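Local coordinates for protein demethyldecarbamoylnovobiocin O-methyltransferase (Streptomyces caeruleus, PDB 2WK1) that methylates the 4-hydroxyl of the noviose sugar in the penultimate step of novobiocin biosynthesis, using S-adenosyl-L-methionine as methyl donor and magnesium as cofactor, at residues 40-45 against 121-126; 72-77 against 87-92; 145-150 against 216-221; 200-205 against 224-229. One frame throughout, in Å; residues are numbered along the deposited sequence. Where two conformers were deposited one is given.

The four contacts sit round the S-adenosyl-L-homocysteine site of a Rossmann-like methyltransferase. Interactions 1 and 2 touch through helix 87-103: Ile-43 CG2 lies 3.7 Å from Ile-88 CD1, and Leu-123 CD2 lies 3.4 Å from Leu-91 O. Interaction 2 carries Glu-92, the predicted proton acceptor, and its Arg-90 side chain comes within about 7 Å of the ligand. Interaction 3 holds the ligand directly; its centre is about 21 Å from that of interaction 2, with nearest atoms about 5 Å apart. Interactions 3 and 4 share helix 220-230, their centres about 13 Å apart. Interaction 1 lies across the chain's centre from interactions 3 and 4.

Interaction 1. Residues 40-45 against 121-126; sequences DLMIKV and CILMRG
Met-42 reaches from helix 35-47 across to helix 119-130 and lays its thioether against Leu-123 and Gly-126. The two short segments run close to antiparallel, at 171°, with their axes 10.5 Å apart, so the gap is bridged by side chains. In the conformer given, one of two, CG of Met-42 stands opposite the backbone N (chi1 -178°) and the chain runs straight out through chi2; a bend at chi3 (-80°) then turns CE aside toward Gly-126. Met-42 SD lies 4.0 Å from Leu-123 CD1 and 4.1 Å from Gly-126 CA, though the sulfur is placed less certainly than the Leu-123 and Ile-43 atoms. With no side chain on Gly-126, the sulfur and CE lie directly against its backbone. Leu-123 comes in from the flank of its helix, its branched end slanting across the Met-42 chain with CD1 foremost. The same CD1 packs 4.0 Å from Ile-43 CG1, and these two side chains also meet at a slant. Leu-123 CD2 is 4.1 Å from Ile-43 CG1, so the leucine fork rests on that methylene with both prongs. Ile-43 and Leu-123 both continue onto Leu-91 of helix 87-103, which makes this a three-helix core, while Met-42 also packs on Leu-41 of the second subunit. No hydrogen bond or salt bridge joins the segments. Every touching residue is buried, and dispersion and the exclusion of water hold the helices together, chiefly through Leu-123 on Ile-43, with the thioether packed on the Gly-126 backbone.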
# COMPACT_ATOMS: atom_id res chain seq x y z
N ASP A 40 -7.58 5.11 -4.66
CA ASP A 40 -6.38 5.83 -5.04
C ASP A 40 -5.13 5.17 -4.44
O ASP A 40 -4.09 4.97 -5.09
CB ASP A 40 -6.45 7.29 -4.57
CG ASP A 40 -7.42 8.16 -5.35
OD1 ASP A 40 -7.93 7.76 -6.41
OD2 ASP A 40 -7.65 9.31 -4.89
N LEU A 41 -5.21 4.82 -3.16
CA LEU A 41 -4.08 4.21 -2.48
C LEU A 41 -3.84 2.80 -3.01
O LEU A 41 -2.71 2.39 -3.24
CB LEU A 41 -4.32 4.19 -0.96
CG LEU A 41 -3.29 3.48 -0.12
CD1 LEU A 41 -1.94 4.16 -0.27
CD2 LEU A 41 -3.71 3.44 1.34
N MET A 42 -4.90 2.07 -3.25
CA MET A 42 -4.71 0.76 -3.79
C MET A 42 -3.96 0.72 -5.09
O MET A 42 -3.10 -0.14 -5.28
CB MET A 42 -6.29 -0.05 -3.97
CG MET A 42 -6.02 -1.39 -4.48
SD MET A 42 -7.52 -2.30 -4.31
CE MET A 42 -7.57 -2.73 -2.74
N ILE A 43 -4.27 1.66 -6.00
CA ILE A 43 -3.53 1.72 -7.28
C ILE A 43 -2.04 1.94 -7.02
O ILE A 43 -1.20 1.29 -7.63
CB ILE A 43 -4.18 2.77 -8.19
CG1 ILE A 43 -5.55 2.23 -8.69
CG2 ILE A 43 -3.24 3.14 -9.34
CD1 ILE A 43 -6.42 3.24 -9.40
N LYS A 44 -1.71 2.85 -6.12
CA LYS A 44 -0.31 3.14 -5.80
C LYS A 44 0.42 1.97 -5.15
O LYS A 44 1.61 1.72 -5.39
CB LYS A 44 -0.19 4.33 -4.86
CG LYS A 44 -0.66 5.63 -5.43
CD LYS A 44 -0.72 6.68 -4.29
CE LYS A 44 -0.61 8.11 -4.77
NZ LYS A 44 -1.87 8.57 -5.33
N VAL A 45 -0.30 1.22 -4.32
CA VAL A 45 0.29 0.06 -3.64
C VAL A 45 0.49 -1.08 -4.64
O VAL A 45 1.53 -1.72 -4.68
CB VAL A 45 -0.59 -0.41 -2.41
CG1 VAL A 45 0.03 -1.60 -1.77
CG2 VAL A 45 -0.85 0.76 -1.44
N CYS A 121 -6.55 -8.09 -10.80
CA CYS A 121 -7.73 -8.73 -10.24
C CYS A 121 -8.00 -8.30 -8.80
O CYS A 121 -9.17 -8.16 -8.42
CB CYS A 121 -7.65 -10.24 -10.32
SG CYS A 121 -7.63 -10.91 -11.94
N ILE A 122 -6.96 -8.06 -8.02
CA ILE A 122 -7.13 -7.50 -6.68
C ILE A 122 -7.78 -6.15 -6.79
O ILE A 122 -8.69 -5.85 -6.02
CB ILE A 122 -5.78 -7.47 -5.93
CG1 ILE A 122 -5.29 -8.89 -5.65
CG2 ILE A 122 -5.89 -6.66 -4.63
CD1 ILE A 122 -3.82 -8.98 -5.22
N LEU A 123 -7.33 -5.30 -7.71
CA LEU A 123 -8.00 -4.03 -7.90
C LEU A 123 -9.48 -4.19 -8.23
O LEU A 123 -10.33 -3.50 -7.66
CB LEU A 123 -7.29 -3.18 -8.98
CG LEU A 123 -7.96 -1.80 -9.22
CD1 LEU A 123 -7.94 -0.91 -8.01
CD2 LEU A 123 -7.34 -1.07 -10.41
N MET A 124 -9.79 -5.08 -9.16
CA MET A 124 -11.20 -5.31 -9.51
C MET A 124 -12.02 -5.66 -8.27
O MET A 124 -13.11 -5.13 -8.07
CB MET A 124 -11.30 -6.41 -10.55
CG MET A 124 -10.73 -6.04 -11.89
SD MET A 124 -10.93 -7.46 -13.06
CE MET A 124 -10.23 -6.73 -14.56
N ARG A 125 -11.51 -6.57 -7.44
CA ARG A 125 -12.24 -6.92 -6.24
C ARG A 125 -12.34 -5.75 -5.27
O ARG A 125 -13.37 -5.55 -4.64
CB ARG A 125 -11.61 -8.13 -5.54
CG ARG A 125 -12.29 -8.56 -4.25
CD ARG A 125 -13.68 -9.06 -4.47
NE ARG A 125 -14.48 -9.25 -3.25
CZ ARG A 125 -15.32 -8.36 -2.76
NH1 ARG A 125 -15.44 -7.18 -3.31
NH2 ARG A 125 -16.10 -8.67 -1.73
N GLY A 126 -11.27 -4.97 -5.16
CA GLY A 126 -11.30 -3.78 -4.31
C GLY A 126 -12.30 -2.73 -4.75
O GLY A 126 -12.91 -2.10 -3.91

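Interaction 2. Residues 72-77 against 87-92; sequences RNEGRD and GIKRLE. With SO4 (sulfate ion), chain D.
Gly-75 and Gly-87 bring their backbones together, with Gly-75 CA 3.4 Å from Gly-87 CA. Gly-75, at positive phi, is the C-prime residue of the Schellman motif ending helix 69-73. In this tight part Lys-89 N donates to Asn-73 O at 3.0 Å, nearly along the C=O axis, and Ile-88 N makes a weak bond to Arg-72 O. Arg-90 bends at chi3 (-83°) to bring its guanidinium back to the turn. NH2 bonds both Glu-74 O (3.0 Å) and Gly-75 O (3.1 Å), meeting the latter from above the carbonyl plane, while NE and NH1 pair with Asp-272 and Asp-243, the latter a predicted magnesium ligand. The outer side is looser. Glu-74 and the extended Lys-89 run alongside in the same direction, ending in a weak salt bridge, Glu-74 OE2 to Lys-89 NZ at 3.4 Å, which a water also spans. Farther out, Arg-76 holds a sulfate, probably from the crystallisation liquor, through NH1 and NH2, with NH2 2.7 Å from sulfate O2. Backbone carbonyls and acidic groups probably share the charge of Arg-90, which links the end of helix 69-73 to the predicted metal site; the outer ion pair is partly water-mediated.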
# COMPACT_ATOMS: atom_id res chain seq x y z
N ARG A 72 7.17 3.21 -14.26
CA ARG A 72 6.10 2.51 -13.54
C ARG A 72 4.73 3.11 -13.88
O ARG A 72 3.73 2.38 -13.96
CB ARG A 72 6.35 2.55 -12.05
CG ARG A 72 5.43 1.64 -11.25
CD ARG A 72 5.57 0.16 -11.61
NE ARG A 72 6.96 -0.30 -11.63
CZ ARG A 72 7.73 -0.46 -10.56
NH1 ARG A 72 7.25 -0.26 -9.34
NH2 ARG A 72 8.98 -0.87 -10.71
N ASN A 73 4.68 4.41 -14.12
CA ASN A 73 3.44 5.07 -14.47
C ASN A 73 2.80 4.51 -15.72
O ASN A 73 1.57 4.50 -15.84
CB ASN A 73 3.60 6.59 -14.55
CG ASN A 73 2.95 7.18 -13.40
OD1 ASN A 73 3.42 7.00 -12.29
ND2 ASN A 73 1.70 7.62 -13.60
N GLU A 74 3.63 4.07 -16.66
CA GLU A 74 3.17 3.53 -17.93
C GLU A 74 3.28 2.02 -18.02
O GLU A 74 3.00 1.44 -19.04
CB GLU A 74 3.88 4.23 -19.09
CG GLU A 74 3.47 5.69 -19.21
CD GLU A 74 4.14 6.44 -20.32
OE1 GLU A 74 5.32 6.16 -20.60
OE2 GLU A 74 3.47 7.34 -20.88
N GLY A 75 3.66 1.36 -16.93
CA GLY A 75 3.70 -0.09 -16.91
C GLY A 75 4.75 -0.68 -17.82
O GLY A 75 4.52 -1.70 -18.48
N ARG A 76 5.93 -0.06 -17.81
CA ARG A 76 6.99 -0.46 -18.74
C ARG A 76 8.14 -1.20 -18.12
O ARG A 76 9.23 -1.31 -18.69
CB ARG A 76 7.45 0.77 -19.53
CG ARG A 76 6.51 1.04 -20.70
CD ARG A 76 6.75 -0.06 -21.76
NE ARG A 76 5.96 0.08 -22.97
CZ ARG A 76 6.35 0.72 -24.06
NH1 ARG A 76 7.55 1.33 -24.11
NH2 ARG A 76 5.55 0.74 -25.10
N ASP A 77 7.89 -1.79 -16.97
CA ASP A 77 8.81 -2.70 -16.34
C ASP A 77 8.08 -3.84 -15.62
O ASP A 77 6.83 -3.86 -15.57
CB ASP A 77 9.80 -1.95 -15.42
CG ASP A 77 9.16 -1.29 -14.21
OD1 ASP A 77 7.93 -1.40 -14.02
OD2 ASP A 77 9.93 -0.71 -13.40
N GLY A 87 1.13 -1.11 -14.59
CA GLY A 87 1.37 0.31 -14.40
C GLY A 87 0.17 1.11 -13.98
O GLY A 87 -0.98 0.65 -14.04
N ILE A 88 0.42 2.37 -13.63
CA ILE A 88 -0.62 3.23 -13.10
C ILE A 88 -1.72 3.54 -14.14
O ILE A 88 -2.91 3.50 -13.81
CB ILE A 88 -0.04 4.56 -12.55
CG1 ILE A 88 0.90 4.29 -11.36
CG2 ILE A 88 -1.13 5.55 -12.19
CD1 ILE A 88 0.28 3.75 -10.10
N LYS A 89 -1.35 3.87 -15.38
CA LYS A 89 -2.36 4.24 -16.36
C LYS A 89 -3.30 3.06 -16.67
O LYS A 89 -4.51 3.25 -16.79
CB LYS A 89 -1.73 4.79 -17.62
CG LYS A 89 -1.08 6.17 -17.41
CD LYS A 89 -0.49 6.75 -18.68
CE LYS A 89 0.18 8.10 -18.47
NZ LYS A 89 0.53 8.67 -19.82
N ARG A 90 -2.77 1.85 -16.82
CA ARG A 90 -3.63 0.71 -17.06
C ARG A 90 -4.46 0.33 -15.82
O ARG A 90 -5.60 -0.13 -15.97
CB ARG A 90 -2.88 -0.48 -17.67
CG ARG A 90 -2.82 -0.42 -19.19
CD ARG A 90 -1.88 -1.45 -19.82
NE ARG A 90 -0.52 -0.98 -19.82
CZ ARG A 90 0.57 -1.74 -19.68
NH1 ARG A 90 0.50 -3.04 -19.48
NH2 ARG A 90 1.76 -1.17 -19.70
N LEU A 91 -3.93 0.54 -14.62
CA LEU A 91 -4.77 0.35 -13.41
C LEU A 91 -5.90 1.38 -13.36
O LEU A 91 -7.03 1.05 -13.04
CB LEU A 91 -3.92 0.43 -12.14
CG LEU A 91 -3.01 -0.76 -11.84
CD1 LEU A 91 -1.96 -0.37 -10.79
CD2 LEU A 91 -3.78 -2.01 -11.40
N GLU A 92 -5.58 2.63 -13.69
CA GLU A 92 -6.61 3.66 -13.73
C GLU A 92 -7.70 3.34 -14.76
O GLU A 92 -8.87 3.60 -14.53
CB GLU A 92 -6.01 5.06 -13.96
CG GLU A 92 -5.24 5.58 -12.74
CD GLU A 92 -4.41 6.87 -12.97
OE1 GLU A 92 -4.00 7.16 -14.13
OE2 GLU A 92 -4.11 7.55 -11.96
S SO4 D . 7.54 2.66 -27.39
O1 SO4 D . 7.40 2.87 -28.83
O2 SO4 D . 6.19 2.74 -26.84
O3 SO4 D . 8.39 3.74 -26.86
O4 SO4 D . 8.14 1.36 -27.10
O HOH W 1 1.19 6.85 -21.79
O HOH W 2 2.85 -4.51 -18.56

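Interaction 3. Residues 145-150 against 216-221; sequences QGIPDV and DGDLYE. With SAH (S-adenosyl-L-homocysteine), chain B; EDO (1,2-ethanediol), chain F.
Asp-218, Leu-219 and Glu-221 meet Ile-147, Pro-148 and Val-150 across the edge of the cofactor pocket. At the start of 216-221, Asp-216, a predicted magnesium ligand, accepts a hydrogen bond from the ligand's amino group, OD2 to SAH N at 2.8 Å; Arg-214 also bridges to this oxygen. Gly-217 follows, its carbonyl O 3.2 Å from SAH C8 at the adenine. Asp-218 lies at about a right angle to Ile-147, whose CD1 is 3.6 Å from Asp-218 OD2. Leu-219, at the N-cap position of helix 220-230, is the apolar centre. Its CD1 touches three partners: Ile-147 CG2, slanting past; Pro-148 CG, at the corner of the ring facing it; and Val-150 CG1, sliding by in the opposite direction at 3.6 Å. Pro-148 also lies on the adenine, its CD 3.6 Å from SAH N7. Tyr-220 turns elsewhere, stacking with Tyr-155. Glu-221 places CG between its backbone N and carbonyl carbon (chi1 70°), carrying the carboxylate alongside Val-150, with OE1 3.4 Å from Val-150 CG1. Water 3 donates to both Glu-221 OE1 and Val-150 O. The contact therefore grades from a charged, ligand-binding end through an apolar clasp beside the adenine to a hydrated rim, and loop 145-150 and the start of helix 220-230 are joined by van der Waals packing and one water, without a direct hydrogen bond.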
# COMPACT_ATOMS: atom_id res chain seq x y z
N GLN A 145 1.19 -21.18 -14.20
CA GLN A 145 2.41 -21.87 -14.63
C GLN A 145 3.14 -21.07 -15.71
O GLN A 145 4.06 -21.59 -16.36
CB GLN A 145 2.07 -23.28 -15.23
CG GLN A 145 1.34 -24.21 -14.27
CD GLN A 145 1.19 -25.67 -14.76
OE1 GLN A 145 0.84 -26.55 -13.97
NE2 GLN A 145 1.46 -25.92 -16.02
N GLY A 146 2.76 -19.81 -15.91
CA GLY A 146 3.35 -19.00 -16.95
C GLY A 146 2.77 -19.24 -18.34
O GLY A 146 1.75 -19.88 -18.55
N ILE A 147 3.44 -18.64 -19.31
CA ILE A 147 3.03 -18.70 -20.70
C ILE A 147 3.27 -20.11 -21.27
O ILE A 147 4.28 -20.71 -20.98
CB ILE A 147 3.82 -17.62 -21.48
CG1 ILE A 147 3.43 -16.21 -20.99
CG2 ILE A 147 3.64 -17.76 -22.99
CD1 ILE A 147 4.23 -15.08 -21.66
N PRO A 148 2.33 -20.64 -22.07
CA PRO A 148 2.55 -21.98 -22.65
C PRO A 148 3.66 -21.96 -23.67
O PRO A 148 3.89 -20.93 -24.31
CB PRO A 148 1.21 -22.29 -23.34
CG PRO A 148 0.62 -20.92 -23.66
CD PRO A 148 1.02 -20.07 -22.48
N ASP A 149 4.35 -23.08 -23.78
CA ASP A 149 5.28 -23.30 -24.86
C ASP A 149 4.47 -23.75 -26.07
O ASP A 149 3.97 -24.87 -26.09
CB ASP A 149 6.29 -24.38 -24.45
CG ASP A 149 7.32 -24.68 -25.52
OD1 ASP A 149 7.17 -24.22 -26.66
OD2 ASP A 149 8.30 -25.38 -25.18
N VAL A 150 4.30 -22.86 -27.06
CA VAL A 150 3.37 -23.11 -28.16
C VAL A 150 3.84 -24.21 -29.11
O VAL A 150 3.01 -24.76 -29.85
CB VAL A 150 3.01 -21.81 -28.94
CG1 VAL A 150 2.36 -20.79 -28.01
CG2 VAL A 150 4.19 -21.21 -29.66
N ASP A 216 -4.83 -10.20 -20.98
CA ASP A 216 -3.40 -9.96 -20.77
C ASP A 216 -2.66 -11.29 -20.84
O ASP A 216 -1.94 -11.67 -19.90
CB ASP A 216 -3.20 -9.30 -19.41
CG ASP A 216 -1.85 -8.59 -19.26
OD1 ASP A 216 -0.92 -8.82 -20.08
OD2 ASP A 216 -1.71 -7.80 -18.29
N GLY A 217 -2.84 -11.99 -21.95
CA GLY A 217 -2.26 -13.32 -22.14
C GLY A 217 -1.07 -13.41 -23.07
O GLY A 217 -0.63 -14.52 -23.36
N ASP A 218 -0.58 -12.27 -23.56
CA ASP A 218 0.71 -12.15 -24.28
C ASP A 218 0.89 -12.79 -25.66
O ASP A 218 1.78 -12.38 -26.37
CB ASP A 218 1.87 -12.60 -23.38
CG ASP A 218 2.25 -11.55 -22.34
OD1 ASP A 218 2.24 -10.33 -22.63
OD2 ASP A 218 2.56 -11.97 -21.21
N LEU A 219 0.06 -13.77 -26.03
CA LEU A 219 0.21 -14.51 -27.29
C LEU A 219 -0.98 -14.38 -28.18
O LEU A 219 -2.09 -14.13 -27.71
CB LEU A 219 0.34 -16.01 -26.99
CG LEU A 219 1.46 -16.50 -26.10
CD1 LEU A 219 1.34 -18.02 -25.91
CD2 LEU A 219 2.75 -16.09 -26.71
N TYR A 220 -0.78 -14.59 -29.48
CA TYR A 220 -1.89 -14.67 -30.41
C TYR A 220 -2.87 -15.73 -29.95
O TYR A 220 -4.10 -15.48 -29.90
CB TYR A 220 -1.40 -14.99 -31.82
CG TYR A 220 -2.48 -15.29 -32.82
CD1 TYR A 220 -3.02 -16.57 -32.94
CD2 TYR A 220 -2.97 -14.30 -33.65
CE1 TYR A 220 -4.01 -16.84 -33.87
CE2 TYR A 220 -3.95 -14.55 -34.58
CZ TYR A 220 -4.47 -15.83 -34.68
OH TYR A 220 -5.45 -16.10 -35.62
N GLU A 221 -2.37 -16.91 -29.62
CA GLU A 221 -3.29 -17.99 -29.31
C GLU A 221 -4.09 -17.75 -28.04
O GLU A 221 -5.29 -18.04 -28.00
CB GLU A 221 -2.61 -19.34 -29.33
CG GLU A 221 -1.64 -19.69 -28.27
CD GLU A 221 -1.45 -21.20 -28.27
OE1 GLU A 221 -0.71 -21.72 -29.13
OE2 GLU A 221 -2.12 -21.88 -27.46
N SAH B . -2.27 -8.89 -15.82
CA SAH B . -0.98 -9.18 -15.10
CB SAH B . 0.11 -9.55 -16.10
CG SAH B . -0.16 -10.84 -16.86
SD SAH B . 1.37 -11.63 -17.39
C SAH B . -0.63 -8.05 -14.18
O SAH B . 0.54 -7.89 -13.81
OXT SAH B . -1.53 -7.35 -13.72
C5' SAH B . 0.74 -12.89 -18.52
C4' SAH B . -0.04 -14.00 -17.79
O4' SAH B . -0.78 -14.76 -18.78
C3' SAH B . 0.83 -14.99 -17.01
O3' SAH B . 0.42 -15.08 -15.63
C2' SAH B . 0.63 -16.31 -17.77
O2' SAH B . 0.67 -17.49 -16.97
C1' SAH B . -0.76 -16.14 -18.41
N9 SAH B . -1.03 -16.87 -19.65
C8 SAH B . -0.63 -16.48 -20.89
N7 SAH B . -1.15 -17.30 -21.83
C5 SAH B . -1.91 -18.21 -21.18
C6 SAH B . -2.77 -19.30 -21.57
N6 SAH B . -2.90 -19.62 -22.85
N1 SAH B . -3.42 -19.97 -20.61
C2 SAH B . -3.33 -19.63 -19.31
N3 SAH B . -2.56 -18.64 -18.85
C4 SAH B . -1.87 -17.91 -19.76
C1 EDO F . -4.53 -9.85 -24.83
O1 EDO F . -4.42 -11.25 -24.37
C2 EDO F . -3.22 -9.20 -25.32
O2 EDO F . -2.68 -8.33 -24.30
O HOH W 3 0.21 -24.21 -30.01

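Interaction 4. Residues 200-205 against 224-229; sequences DTLPTA and WDTLTN
Helix 220-230, which follows strand 210-215 of the Rossmann-like sheet, packs here against the chain around Leu-202 and Pro-203, following the short helix 198-201. These two residues meet Thr-226 and Asn-229. Leu-202 carries its CG opposite the carbonyl carbon (chi1 -58°), which sends CD1 onto the helix backbone, 3.7 Å from Thr-226 CA. The leucine passes Thr-226 at a slant, with CD1 3.8 Å from Thr-226 OG1; that hydroxyl is hydrogen-bonded to Ser-222 O one helical turn back. Nearer the base of the leucine, Leu-202 CB sits 3.8 Å from Asn-229 CB. Pro-203 brings its ring across the Asn-229 side chain, and the amide oxygen is the atom it meets: Asn-229 OD1 lies 3.4 Å from Pro-203 CA, and Pro-203 CG approaches the same OD1 to 3.5 Å. The other end of the amide is tied down, since Asn-229 ND2 donates to Asp-225 O at 2.8 Å with an N-H...O angle of 148°. The ND2 bond restrains the rotation of the amide and leaves OD1 facing the proline; the Asp-225 carbonyl also accepts from Asn-229 N. Water 4 lies between the backbones, 2.7 Å from Leu-202 O and 3.1 Å from Asn-229 O. Phe-198, which binds the cofactor, also touches Thr-226 from the short helix. No direct hydrogen bond crosses between the segments: the leucine supplies the apolar packing, while the asparagine amide uses one N-H within its own helix and sets OD1 in van der Waals contact with the proline, with a water within reach of both backbone carbonyls.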
# COMPACT_ATOMS: atom_id res chain seq x y z
N ASP A 200 -8.32 -24.94 -22.34
CA ASP A 200 -8.97 -25.97 -21.53
C ASP A 200 -10.02 -25.40 -20.61
O ASP A 200 -11.01 -26.06 -20.31
CB ASP A 200 -7.94 -26.66 -20.62
CG ASP A 200 -6.91 -27.47 -21.38
OD1 ASP A 200 -7.27 -28.00 -22.45
OD2 ASP A 200 -5.77 -27.60 -20.86
N THR A 201 -9.82 -24.18 -20.10
CA THR A 201 -10.69 -23.63 -19.07
C THR A 201 -11.81 -22.73 -19.58
O THR A 201 -12.88 -22.67 -18.98
CB THR A 201 -9.88 -22.82 -18.05
OG1 THR A 201 -9.30 -21.69 -18.71
CG2 THR A 201 -8.80 -23.67 -17.39
N LEU A 202 -11.57 -21.98 -20.65
CA LEU A 202 -12.53 -20.95 -21.06
C LEU A 202 -13.79 -21.46 -21.76
O LEU A 202 -14.85 -20.90 -21.56
CB LEU A 202 -11.85 -19.81 -21.84
CG LEU A 202 -10.71 -19.07 -21.10
CD1 LEU A 202 -10.25 -17.88 -21.93
CD2 LEU A 202 -11.16 -18.66 -19.69
N PRO A 203 -13.68 -22.53 -22.57
CA PRO A 203 -14.90 -23.02 -23.21
C PRO A 203 -16.00 -23.44 -22.24
O PRO A 203 -17.18 -23.30 -22.59
CB PRO A 203 -14.40 -24.22 -24.03
CG PRO A 203 -13.01 -23.86 -24.37
CD PRO A 203 -12.49 -23.19 -23.12
N THR A 204 -15.63 -23.91 -21.06
CA THR A 204 -16.58 -24.38 -20.05
C THR A 204 -16.64 -23.50 -18.79
O THR A 204 -17.31 -23.85 -17.83
CB THR A 204 -16.29 -25.87 -19.67
OG1 THR A 204 -15.01 -25.98 -19.03
CG2 THR A 204 -16.35 -26.75 -20.91
N ALA A 205 -16.00 -22.33 -18.79
CA ALA A 205 -16.03 -21.47 -17.63
C ALA A 205 -17.49 -21.15 -17.30
O ALA A 205 -18.24 -20.77 -18.18
CB ALA A 205 -15.27 -20.17 -17.89
N TRP A 224 -6.73 -15.05 -28.93
CA TRP A 224 -7.78 -15.61 -29.76
C TRP A 224 -8.71 -16.50 -28.94
O TRP A 224 -9.93 -16.41 -29.04
CB TRP A 224 -7.16 -16.41 -30.94
CG TRP A 224 -8.23 -16.90 -31.85
CD1 TRP A 224 -8.80 -18.13 -31.83
CD2 TRP A 224 -8.90 -16.15 -32.87
NE1 TRP A 224 -9.78 -18.20 -32.79
CE2 TRP A 224 -9.86 -16.99 -33.44
CE3 TRP A 224 -8.78 -14.85 -33.36
CZ2 TRP A 224 -10.71 -16.57 -34.48
CZ3 TRP A 224 -9.62 -14.43 -34.39
CH2 TRP A 224 -10.56 -15.29 -34.93
N ASP A 225 -8.12 -17.35 -28.10
CA ASP A 225 -8.95 -18.25 -27.27
C ASP A 225 -9.79 -17.48 -26.24
O ASP A 225 -10.93 -17.85 -25.93
CB ASP A 225 -8.09 -19.29 -26.59
CG ASP A 225 -7.50 -20.31 -27.59
OD1 ASP A 225 -7.98 -20.39 -28.74
OD2 ASP A 225 -6.54 -21.00 -27.19
N THR A 226 -9.27 -16.36 -25.76
CA THR A 226 -10.02 -15.54 -24.85
C THR A 226 -11.20 -14.88 -25.56
O THR A 226 -12.34 -14.93 -25.08
CB THR A 226 -9.13 -14.47 -24.21
OG1 THR A 226 -8.11 -15.10 -23.41
CG2 THR A 226 -9.95 -13.57 -23.34
N LEU A 227 -10.93 -14.23 -26.69
CA LEU A 227 -12.02 -13.57 -27.40
C LEU A 227 -13.10 -14.56 -27.86
O LEU A 227 -14.30 -14.31 -27.73
CB LEU A 227 -11.52 -12.76 -28.59
CG LEU A 227 -10.77 -11.49 -28.23
CD1 LEU A 227 -9.96 -11.00 -29.45
CD2 LEU A 227 -11.76 -10.44 -27.73
N THR A 228 -12.68 -15.67 -28.45
CA THR A 228 -13.66 -16.58 -29.02
C THR A 228 -14.61 -17.11 -27.94
O THR A 228 -15.81 -17.24 -28.16
CB THR A 228 -13.02 -17.73 -29.80
OG1 THR A 228 -12.16 -18.48 -28.99
CG2 THR A 228 -12.30 -17.25 -30.98
N ASN A 229 -14.07 -17.42 -26.77
CA ASN A 229 -14.88 -18.01 -25.70
C ASN A 229 -15.59 -17.00 -24.83
O ASN A 229 -16.66 -17.30 -24.31
CB ASN A 229 -13.98 -18.90 -24.84
CG ASN A 229 -13.60 -20.16 -25.58
OD1 ASN A 229 -14.48 -21.00 -25.87
ND2 ASN A 229 -12.32 -20.33 -25.88
O HOH W 4 -17.08 -20.10 -22.93